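Local coordinates for protein 3-chlorocatechol 1,2-dioxygenase (Rhodococcus opacus, PDB 2BOY) that binds ferric iron and probably opens catechol and chlorocatechol rings between their two hydroxyl-bearing carbons, at residues Pro48-Leu51 with Asp52-Glu56; Val109-Gln112 with Glu113-Leu117; Ala130-Ser134 with Phe135-Thr139. All blocks are in the same frame, centred on the assembly; numbering follows the deposited sequence.

Contact 1 (Pro48-Leu51 with Asp52-Glu56); sequences PLFL and DVFFE. With BHO (benzhydroxamic acid), chain J; LPP (2-(hexadecanoyloxy)-1-[(phosphonooxy)methyl]ethyl hexadecanoate), chain B.
Leu49 and Val53, one helical turn apart, meet through CD1 and CG2 at 3.9 Å, and these same two methyls line the pocket that holds benzhydroxamic acid. Val53 CG2 comes within 3.3 Å of atom C4 of benzhydroxamic acid, and Leu49 CD1 reaches C5; both atoms belong to the phenyl ring. Leu49 gets there with CG anti to its backbone N (chi1 173°).

Away from that pocket, Leu51, Phe50 and Phe55 meet lipid. Phe50, Phe54 and Phe55 form an aromatic cluster: Phe55 turns its edge toward the Phe50 ring in an offset edge-to-face pair, planes at 82°. The Phe54 ring meets Phe50 more obliquely, CD2 to Phe50 CE2 at 3.3 Å, and packs on Leu179 and on Ile14 of the second subunit. Acyl carbon C40 of the phospholipid lies over one face of Phe55, C44 sits at the edge of Phe50, and Leu51 CD2 touches Phe55 CD1 at 3.7 Å while also approaching the lipid chain.

Behind these side chains run ordinary i to i+4 bonds, such as Val53 N to Leu49 O at 2.8 Å. Leu51 O accepts from both Phe55 N and Glu56 N, where the helix gives out. Asp52 OD1 bonds Tyr31 of the second subunit, and Glu56 holds Gln75 N, Gly76 N and Tyr28 of the second subunit. Helix 174-181 packs on Phe50 and Phe54, and Trp37 of helix 28-43 meets the Phe50 ring edge-to-face.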
loop_
_atom_site.group_PDB
_atom_site.type_symbol
_atom_site.label_atom_id
_atom_site.label_comp_id
_atom_site.label_asym_id
_atom_site.label_seq_id
_atom_site.Cartn_x
_atom_site.Cartn_y
_atom_site.Cartn_z
ATOM N N PRO A 48 5.194 2.314 8.530
ATOM C CA PRO A 48 4.716 1.982 9.884
ATOM C C PRO A 48 3.625 2.955 10.383
ATOM O O PRO A 48 2.625 2.471 10.923
ATOM C CB PRO A 48 5.978 2.023 10.740
ATOM C CG PRO A 48 7.152 1.813 9.759
ATOM C CD PRO A 48 6.670 2.450 8.467
ATOM N N LEU A 49 3.777 4.268 10.153
ATOM C CA LEU A 49 2.758 5.209 10.564
ATOM C C LEU A 49 1.432 4.937 9.854
ATOM O O LEU A 49 0.387 4.806 10.491
ATOM C CB LEU A 49 3.231 6.652 10.315
ATOM C CG LEU A 49 2.201 7.774 10.535
ATOM C CD1 LEU A 49 1.683 7.852 11.982
ATOM C CD2 LEU A 49 2.887 9.105 10.140
ATOM N N PHE A 50 1.467 4.855 8.522
ATOM C CA PHE A 50 0.242 4.657 7.756
ATOM C C PHE A 50 -0.470 3.386 8.193
ATOM O O PHE A 50 -1.686 3.391 8.462
ATOM C CB PHE A 50 0.581 4.557 6.262
ATOM C CG PHE A 50 -0.594 4.192 5.409
ATOM C CD1 PHE A 50 -0.606 2.989 4.702
ATOM C CD2 PHE A 50 -1.708 5.003 5.347
ATOM C CE1 PHE A 50 -1.695 2.653 3.900
ATOM C CE2 PHE A 50 -2.817 4.645 4.571
ATOM C CZ PHE A 50 -2.792 3.465 3.857
ATOM N N LEU A 51 0.290 2.286 8.239
ATOM C CA LEU A 51 -0.324 1.009 8.577
ATOM C C LEU A 51 -0.842 1.021 10.012
ATOM O O LEU A 51 -1.950 0.521 10.274
ATOM C CB LEU A 51 0.693 -0.126 8.403
ATOM C CG LEU A 51 1.149 -0.248 6.926
ATOM C CD1 LEU A 51 2.319 -1.247 6.837
ATOM C CD2 LEU A 51 -0.005 -0.629 6.008
ATOM N N ASP A 52 -0.042 1.587 10.926
ATOM C CA ASP A 52 -0.428 1.635 12.335
ATOM C C ASP A 52 -1.651 2.516 12.569
ATOM O O ASP A 52 -2.462 2.189 13.453
ATOM C CB ASP A 52 0.715 2.097 13.233
ATOM C CG ASP A 52 1.741 1.005 13.466
ATOM O OD1 ASP A 52 1.577 -0.139 12.960
ATOM O OD2 ASP A 52 2.771 1.226 14.121
ATOM N N VAL A 53 -1.820 3.581 11.780
ATOM C CA VAL A 53 -3.041 4.403 11.882
ATOM C C VAL A 53 -4.299 3.599 11.478
ATOM O O VAL A 53 -5.295 3.529 12.222
ATOM C CB VAL A 53 -2.934 5.703 11.063
ATOM C CG1 VAL A 53 -4.311 6.393 10.885
ATOM C CG2 VAL A 53 -1.998 6.654 11.772
ATOM N N PHE A 54 -4.235 2.970 10.309
ATOM C CA PHE A 54 -5.440 2.429 9.685
ATOM C C PHE A 54 -5.718 0.954 9.903
ATOM O O PHE A 54 -6.877 0.517 9.802
ATOM C CB PHE A 54 -5.399 2.734 8.175
ATOM C CG PHE A 54 -5.593 4.200 7.875
ATOM C CD1 PHE A 54 -6.822 4.787 8.105
ATOM C CD2 PHE A 54 -4.544 4.983 7.417
ATOM C CE1 PHE A 54 -7.011 6.156 7.828
ATOM C CE2 PHE A 54 -4.718 6.338 7.174
ATOM C CZ PHE A 54 -5.959 6.903 7.363
ATOM N N PHE A 55 -4.669 0.189 10.171
ATOM C CA PHE A 55 -4.795 -1.276 10.206
ATOM C C PHE A 55 -4.392 -1.941 11.499
ATOM O O PHE A 55 -4.913 -3.020 11.792
ATOM C CB PHE A 55 -4.039 -1.926 9.057
ATOM C CG PHE A 55 -4.448 -1.408 7.736
ATOM C CD1 PHE A 55 -3.594 -0.594 7.020
ATOM C CD2 PHE A 55 -5.726 -1.678 7.227
ATOM C CE1 PHE A 55 -4.001 -0.051 5.777
ATOM C CE2 PHE A 55 -6.134 -1.135 5.995
ATOM C CZ PHE A 55 -5.274 -0.322 5.277
ATOM N N GLU A 56 -3.450 -1.377 12.268
ATOM C CA GLU A 56 -3.013 -2.108 13.474
ATOM C C GLU A 56 -4.165 -2.425 14.454
ATOM O O GLU A 56 -4.171 -3.501 15.065
ATOM C CB GLU A 56 -1.811 -1.453 14.191
ATOM C CG GLU A 56 -1.121 -2.357 15.223
ATOM C CD GLU A 56 -0.158 -1.662 16.174
ATOM O OE1 GLU A 56 0.272 -2.339 17.149
ATOM O OE2 GLU A 56 0.149 -0.461 16.007
HETATM C C1 BHO J . 0.103 6.332 17.362
HETATM C C2 BHO J . -0.709 5.224 16.821
HETATM C C3 BHO J . -0.957 5.185 15.448
HETATM C C4 BHO J . -0.449 6.207 14.630
HETATM C C5 BHO J . 0.303 7.245 15.152
HETATM C C6 BHO J . 0.575 7.326 16.519
HETATM C C BHO J . 0.369 6.369 18.834
HETATM O O1 BHO J . -0.442 5.858 19.535
HETATM N N BHO J . 1.388 6.955 19.429
HETATM O O2 BHO J . 2.574 6.821 19.087
HETATM C C7 LPP B . 7.555 -13.221 4.366
HETATM O O9 LPP B . 6.943 -13.774 3.187
HETATM O O27 LPP B . 4.863 -15.053 5.239
HETATM C C11 LPP B . 6.956 -12.822 2.057
HETATM O O10 LPP B . 7.537 -13.133 1.024
HETATM C C12 LPP B . 6.248 -11.483 2.145
HETATM C C13 LPP B . 4.734 -11.692 2.170
HETATM C C14 LPP B . 4.024 -10.707 1.250
HETATM C C15 LPP B . 3.102 -9.796 2.053
HETATM C C16 LPP B . 2.043 -9.186 1.153
HETATM C C17 LPP B . 1.414 -7.984 1.804
HETATM C C18 LPP B . 0.337 -7.438 0.901
HETATM C C19 LPP B . -0.183 -6.107 1.395
HETATM C C20 LPP B . -1.704 -6.055 1.284
HETATM C C21 LPP B . -2.189 -6.428 -0.110
HETATM C C22 LPP B . -2.339 -5.197 -0.992
HETATM C C23 LPP B . -3.768 -5.072 -1.471
HETATM C C24 LPP B . -4.611 -4.408 -0.399
HETATM C C29 LPP B . 4.265 -14.002 5.042
HETATM C C30 LPP B . 3.033 -13.653 5.844
HETATM C C31 LPP B . 2.142 -12.730 5.018
HETATM C C32 LPP B . 0.689 -13.186 5.061
HETATM C C33 LPP B . -0.236 -12.188 4.366
HETATM C C34 LPP B . -0.773 -11.166 5.365
HETATM C C35 LPP B . -1.464 -10.015 4.657
HETATM C C36 LPP B . -1.992 -9.031 5.681
HETATM C C37 LPP B . -1.738 -7.619 5.257
HETATM C C38 LPP B . -2.081 -6.645 6.384
HETATM C C39 LPP B . -1.574 -5.254 6.031
HETATM C C40 LPP B . -2.540 -4.513 5.097
HETATM C C41 LPP B . -1.759 -3.650 4.103
HETATM C C42 LPP B . -2.654 -2.738 3.250
HETATM C C43 LPP B . -1.846 -1.553 2.700
HETATM C C44 LPP B . -2.575 -0.771 1.619
#

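Contact 2 (Val109-Gln112 with Glu113-Leu117); sequences VVDQ and EGAPL
Val110 and Pro116 face each other as the non-hydrogen-bonded pair of a short beta hairpin, a type I turn with a G1 bulge at Gly114, which caps the end of strand 102-110 in the beta-rich catalytic domain. Leu117 N to Val109 O (2.9 Å) and Asp111 N to Ala115 O (2.7 Å) flank the pair, and the turn itself closes through Gly114 N to Asp111 O. Gly114 has the positive phi (85°) of the bulge position, where a CB would collide with the carbonyl oxygen of Glu113.

The Leu117 side chain folds back over the first strand, CD1 lying 3.6 Å from Val110 O and its isobutyl group alongside Asp111 CB. On the same face Asp111 leans across toward the returning segment: with CG between the backbone N and the carbonyl carbon (chi1 62°), OD1 is brought to the backbone N-H groups of Glu113 and Ala115. It accepts Ala115 N at 3.1 Å, from above the carboxylate plane, and, weakly, Glu113 N in an Asx turn. Phe249 and Leu251 join Val110 by backbone bonds, tying the hairpin to strand 241-250 and the residue just beyond it. One water bridges the two segments, donating to both Asp111 OD2 (2.9 Å) and Pro116 O (2.7 Å).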
loop_
_atom_site.group_PDB
_atom_site.type_symbol
_atom_site.label_atom_id
_atom_site.label_comp_id
_atom_site.label_asym_id
_atom_site.label_seq_id
_atom_site.Cartn_x
_atom_site.Cartn_y
_atom_site.Cartn_z
ATOM N N VAL A 109 0.073 -3.973 39.425
ATOM C CA VAL A 109 0.066 -5.106 38.507
ATOM C C VAL A 109 -0.188 -6.375 39.333
ATOM O O VAL A 109 0.544 -6.621 40.306
ATOM C CB VAL A 109 1.380 -5.279 37.692
ATOM C CG1 VAL A 109 1.188 -6.424 36.637
ATOM C CG2 VAL A 109 1.856 -3.931 36.984
ATOM N N VAL A 110 -1.217 -7.135 38.939
ATOM C CA VAL A 110 -1.575 -8.383 39.640
ATOM C C VAL A 110 -1.534 -9.570 38.671
ATOM O O VAL A 110 -1.493 -9.359 37.466
ATOM C CB VAL A 110 -2.961 -8.276 40.262
ATOM C CG1 VAL A 110 -3.002 -7.140 41.341
ATOM C CG2 VAL A 110 -4.099 -8.127 39.159
ATOM N N ASP A 111 -1.546 -10.813 39.188
ATOM C CA ASP A 111 -1.670 -11.969 38.311
ATOM C C ASP A 111 -3.159 -12.333 38.160
ATOM O O ASP A 111 -4.027 -11.641 38.695
ATOM C CB ASP A 111 -0.816 -13.141 38.822
ATOM C CG ASP A 111 -1.240 -13.636 40.199
ATOM O OD1 ASP A 111 -2.407 -13.432 40.597
ATOM O OD2 ASP A 111 -0.451 -14.243 40.960
ATOM N N GLN A 112 -3.449 -13.423 37.476
ATOM C CA GLN A 112 -4.836 -13.769 37.221
ATOM C C GLN A 112 -5.602 -14.225 38.454
ATOM O O GLN A 112 -6.827 -14.202 38.415
ATOM C CB GLN A 112 -5.024 -14.687 35.981
ATOM C CG GLN A 112 -4.155 -15.908 35.943
ATOM C CD GLN A 112 -3.585 -16.221 34.540
ATOM O OE1 GLN A 112 -4.303 -16.191 33.520
ATOM N NE2 GLN A 112 -2.308 -16.568 34.503
ATOM N N GLU A 113 -4.917 -14.535 39.570
ATOM C CA GLU A 113 -5.618 -14.704 40.860
ATOM C C GLU A 113 -5.804 -13.382 41.598
ATOM O O GLU A 113 -6.360 -13.354 42.713
ATOM C CB GLU A 113 -4.866 -15.658 41.819
ATOM C CG GLU A 113 -4.183 -16.850 41.185
ATOM C CD GLU A 113 -5.089 -17.579 40.221
ATOM O OE1 GLU A 113 -4.673 -17.767 39.060
ATOM O OE2 GLU A 113 -6.215 -17.968 40.624
ATOM N N GLY A 114 -5.294 -12.290 41.025
ATOM C CA GLY A 114 -5.400 -11.002 41.676
ATOM C C GLY A 114 -4.331 -10.679 42.703
ATOM O O GLY A 114 -4.393 -9.622 43.355
ATOM N N ALA A 115 -3.364 -11.576 42.857
ATOM C CA ALA A 115 -2.231 -11.370 43.747
ATOM C C ALA A 115 -1.213 -10.455 43.078
ATOM O O ALA A 115 -1.020 -10.534 41.859
ATOM C CB ALA A 115 -1.561 -12.719 44.103
ATOM N N PRO A 116 -0.544 -9.615 43.867
ATOM C CA PRO A 116 0.471 -8.675 43.347
ATOM C C PRO A 116 1.643 -9.372 42.660
ATOM O O PRO A 116 2.076 -10.472 43.059
ATOM C CB PRO A 116 0.987 -7.957 44.601
ATOM C CG PRO A 116 -0.033 -8.217 45.660
ATOM C CD PRO A 116 -0.676 -9.544 45.332
ATOM N N LEU A 117 2.139 -8.735 41.600
ATOM C CA LEU A 117 3.327 -9.201 40.907
ATOM C C LEU A 117 4.415 -8.179 41.132
ATOM O O LEU A 117 4.279 -7.009 40.735
ATOM C CB LEU A 117 3.060 -9.383 39.398
ATOM C CG LEU A 117 2.223 -10.628 39.012
ATOM C CD1 LEU A 117 1.846 -10.640 37.524
ATOM C CD2 LEU A 117 3.048 -11.912 39.370
HETATM O O HOH W 1 1.687 -13.041 42.533
#

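Contact 3 (Ala130-Ser134 with Phe135-Thr139); sequences AGEYS and FINPT. With FE (Fe (III) ion), chain I; BHO (benzhydroxamic acid), chain J.
Tyr133 and Ile136 meet where the tyrosine ring leaves the backbone: Tyr133 CB touches Ile136 CG1 at 3.6 Å, and that same CG1 nears the ring obliquely. The far end of the ring carries the catalytic metal. Tyr133 OH binds the ferric ion at 1.9 Å, alongside His191 and His193, and benzhydroxamic acid binds the iron through its N, its O2 also coming obliquely to the ring. Tyr78 meets the Tyr133 ring with planes at about 60°. The Phe135 ring is set with CD2 3.6 Å from Ser134 C, while Tyr143 pairs with it edge-to-face. Nearby, the carboxylate plane of Glu132 and the amide plane of Asn137 stand 83° apart.

The backbone that carries these groups doubles back tightly. Phe135, with a positive phi (68°), is the centre of a classic gamma turn marked by a weak bond from Ile136 N to Ser134 O. A second bond, Asn137 N to Tyr133 O, is 3.0 Å long, so the carbonyl of the iron ligand itself anchors the returning chain. With an alanine here instead of Phe135, Tyr143 would probably lose its edge-to-face partner and a gap would be likely to open beside Ile80 and Arg146.

Ser134 OG is hydrogen-bonded to Leu144 O and Arg146 NE. This links the loop, which runs between strands 121-125 and 146-150, to the start of the second of them, and Arg146 there also packs on Tyr133, Phe135 and Ile136.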
loop_
_atom_site.group_PDB
_atom_site.type_symbol
_atom_site.label_atom_id
_atom_site.label_comp_id
_atom_site.label_asym_id
_atom_site.label_seq_id
_atom_site.Cartn_x
_atom_site.Cartn_y
_atom_site.Cartn_z
ATOM N N ALA A 130 2.539 19.589 24.319
ATOM C CA ALA A 130 2.257 20.071 22.971
ATOM C C ALA A 130 1.929 18.947 21.973
ATOM O O ALA A 130 1.788 19.196 20.780
ATOM C CB ALA A 130 3.403 21.021 22.434
ATOM N N GLY A 131 1.803 17.695 22.454
ATOM C CA GLY A 131 1.574 16.589 21.517
ATOM C C GLY A 131 2.791 16.075 20.732
ATOM O O GLY A 131 2.626 15.428 19.689
ATOM N N GLU A 132 4.001 16.312 21.227
ATOM C CA GLU A 132 5.207 15.874 20.513
ATOM C C GLU A 132 5.897 14.731 21.255
ATOM O O GLU A 132 5.969 14.743 22.475
ATOM C CB GLU A 132 6.232 17.013 20.419
ATOM C CG GLU A 132 5.740 18.286 19.685
ATOM C CD GLU A 132 5.450 18.008 18.218
ATOM O OE1 GLU A 132 6.311 17.416 17.544
ATOM O OE2 GLU A 132 4.352 18.366 17.728
ATOM N N TYR A 133 6.464 13.797 20.500
ATOM C CA TYR A 133 7.263 12.733 21.079
ATOM C C TYR A 133 8.756 12.953 20.912
ATOM O O TYR A 133 9.187 13.409 19.862
ATOM C CB TYR A 133 6.936 11.433 20.362
ATOM C CG TYR A 133 5.621 10.779 20.782
ATOM C CD1 TYR A 133 4.439 11.052 20.090
ATOM C CD2 TYR A 133 5.574 9.888 21.862
ATOM C CE1 TYR A 133 3.231 10.421 20.454
ATOM C CE2 TYR A 133 4.341 9.234 22.222
ATOM C CZ TYR A 133 3.210 9.510 21.501
ATOM O OH TYR A 133 2.034 8.921 21.855
ATOM N N SER A 134 9.544 12.581 21.913
ATOM C CA SER A 134 10.985 12.549 21.753
ATOM C C SER A 134 11.395 11.534 20.653
ATOM O O SER A 134 10.625 10.581 20.325
ATOM C CB SER A 134 11.729 12.314 23.100
ATOM O OG SER A 134 11.488 11.013 23.630
ATOM N N PHE A 135 12.551 11.808 20.046
ATOM C CA PHE A 135 13.086 11.135 18.825
ATOM C C PHE A 135 12.304 11.417 17.568
ATOM O O PHE A 135 12.871 11.856 16.544
ATOM C CB PHE A 135 13.283 9.593 18.987
ATOM C CG PHE A 135 14.180 9.210 20.123
ATOM C CD1 PHE A 135 15.553 9.172 19.951
ATOM C CD2 PHE A 135 13.652 8.880 21.386
ATOM C CE1 PHE A 135 16.419 8.839 21.007
ATOM C CE2 PHE A 135 14.487 8.528 22.431
ATOM C CZ PHE A 135 15.897 8.520 22.255
ATOM N N ILE A 136 11.000 11.157 17.631
ATOM C CA ILE A 136 10.097 11.451 16.561
ATOM C C ILE A 136 10.231 12.921 16.119
ATOM O O ILE A 136 10.419 13.221 14.923
ATOM C CB ILE A 136 8.663 11.129 16.956
ATOM C CG1 ILE A 136 8.558 9.718 17.597
ATOM C CG2 ILE A 136 7.756 11.256 15.711
ATOM C CD1 ILE A 136 9.339 8.638 16.847
ATOM N N ASN A 137 10.144 13.809 17.099
ATOM C CA ASN A 137 10.542 15.217 16.953
ATOM C C ASN A 137 11.953 15.342 17.525
ATOM O O ASN A 137 12.134 15.388 18.754
ATOM C CB ASN A 137 9.600 16.098 17.763
ATOM C CG ASN A 137 9.940 17.599 17.644
ATOM O OD1 ASN A 137 9.072 18.463 17.807
ATOM N ND2 ASN A 137 11.188 17.895 17.349
ATOM N N PRO A 138 12.964 15.422 16.664
ATOM C CA PRO A 138 14.360 15.317 17.126
ATOM C C PRO A 138 14.854 16.573 17.859
ATOM O O PRO A 138 15.955 16.576 18.397
ATOM C CB PRO A 138 15.140 15.111 15.833
ATOM C CG PRO A 138 14.377 15.878 14.848
ATOM C CD PRO A 138 12.889 15.653 15.214
ATOM N N THR A 139 14.063 17.636 17.885
ATOM C CA THR A 139 14.490 18.789 18.669
ATOM C C THR A 139 14.249 18.606 20.172
ATOM O O THR A 139 14.754 19.394 20.965
ATOM C CB THR A 139 13.800 20.072 18.203
ATOM O OG1 THR A 139 12.410 20.025 18.554
ATOM C CG2 THR A 139 13.802 20.191 16.687
HETATM FE FE FE I . 0.925 7.660 20.919
HETATM C C1 BHO J . 0.103 6.332 17.362
HETATM C C2 BHO J . -0.709 5.224 16.821
HETATM C C3 BHO J . -0.957 5.185 15.448
HETATM C C4 BHO J . -0.449 6.207 14.630
HETATM C C5 BHO J . 0.303 7.245 15.152
HETATM C C6 BHO J . 0.575 7.326 16.519
HETATM C C BHO J . 0.369 6.369 18.834
HETATM O O1 BHO J . -0.442 5.858 19.535
HETATM N N BHO J . 1.388 6.955 19.429
HETATM O O2 BHO J . 2.574 6.821 19.087
#

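Overall arrangement
The three contacts follow one another along the chain without interleaving. Contact 1 lies on helix 47-54 in the N-terminal helical part, against the second subunit; contacts 2 and 3 belong to the dioxygenase domain, contact 2 at the end of strand 102-110 and the loop after it, contact 3 in the loop between strands 121-125 and 146-150. Contacts 1 and 3 both reach benzhydroxamic acid, from centres 19 Å apart and nearest atoms about 8 Å apart, so the helical part and the iron-bearing loop together wall one active site. Contact 2 sits away from it, about 32 Å and 35 Å from the centres of contacts 1 and 3, at an outer end of the sheet.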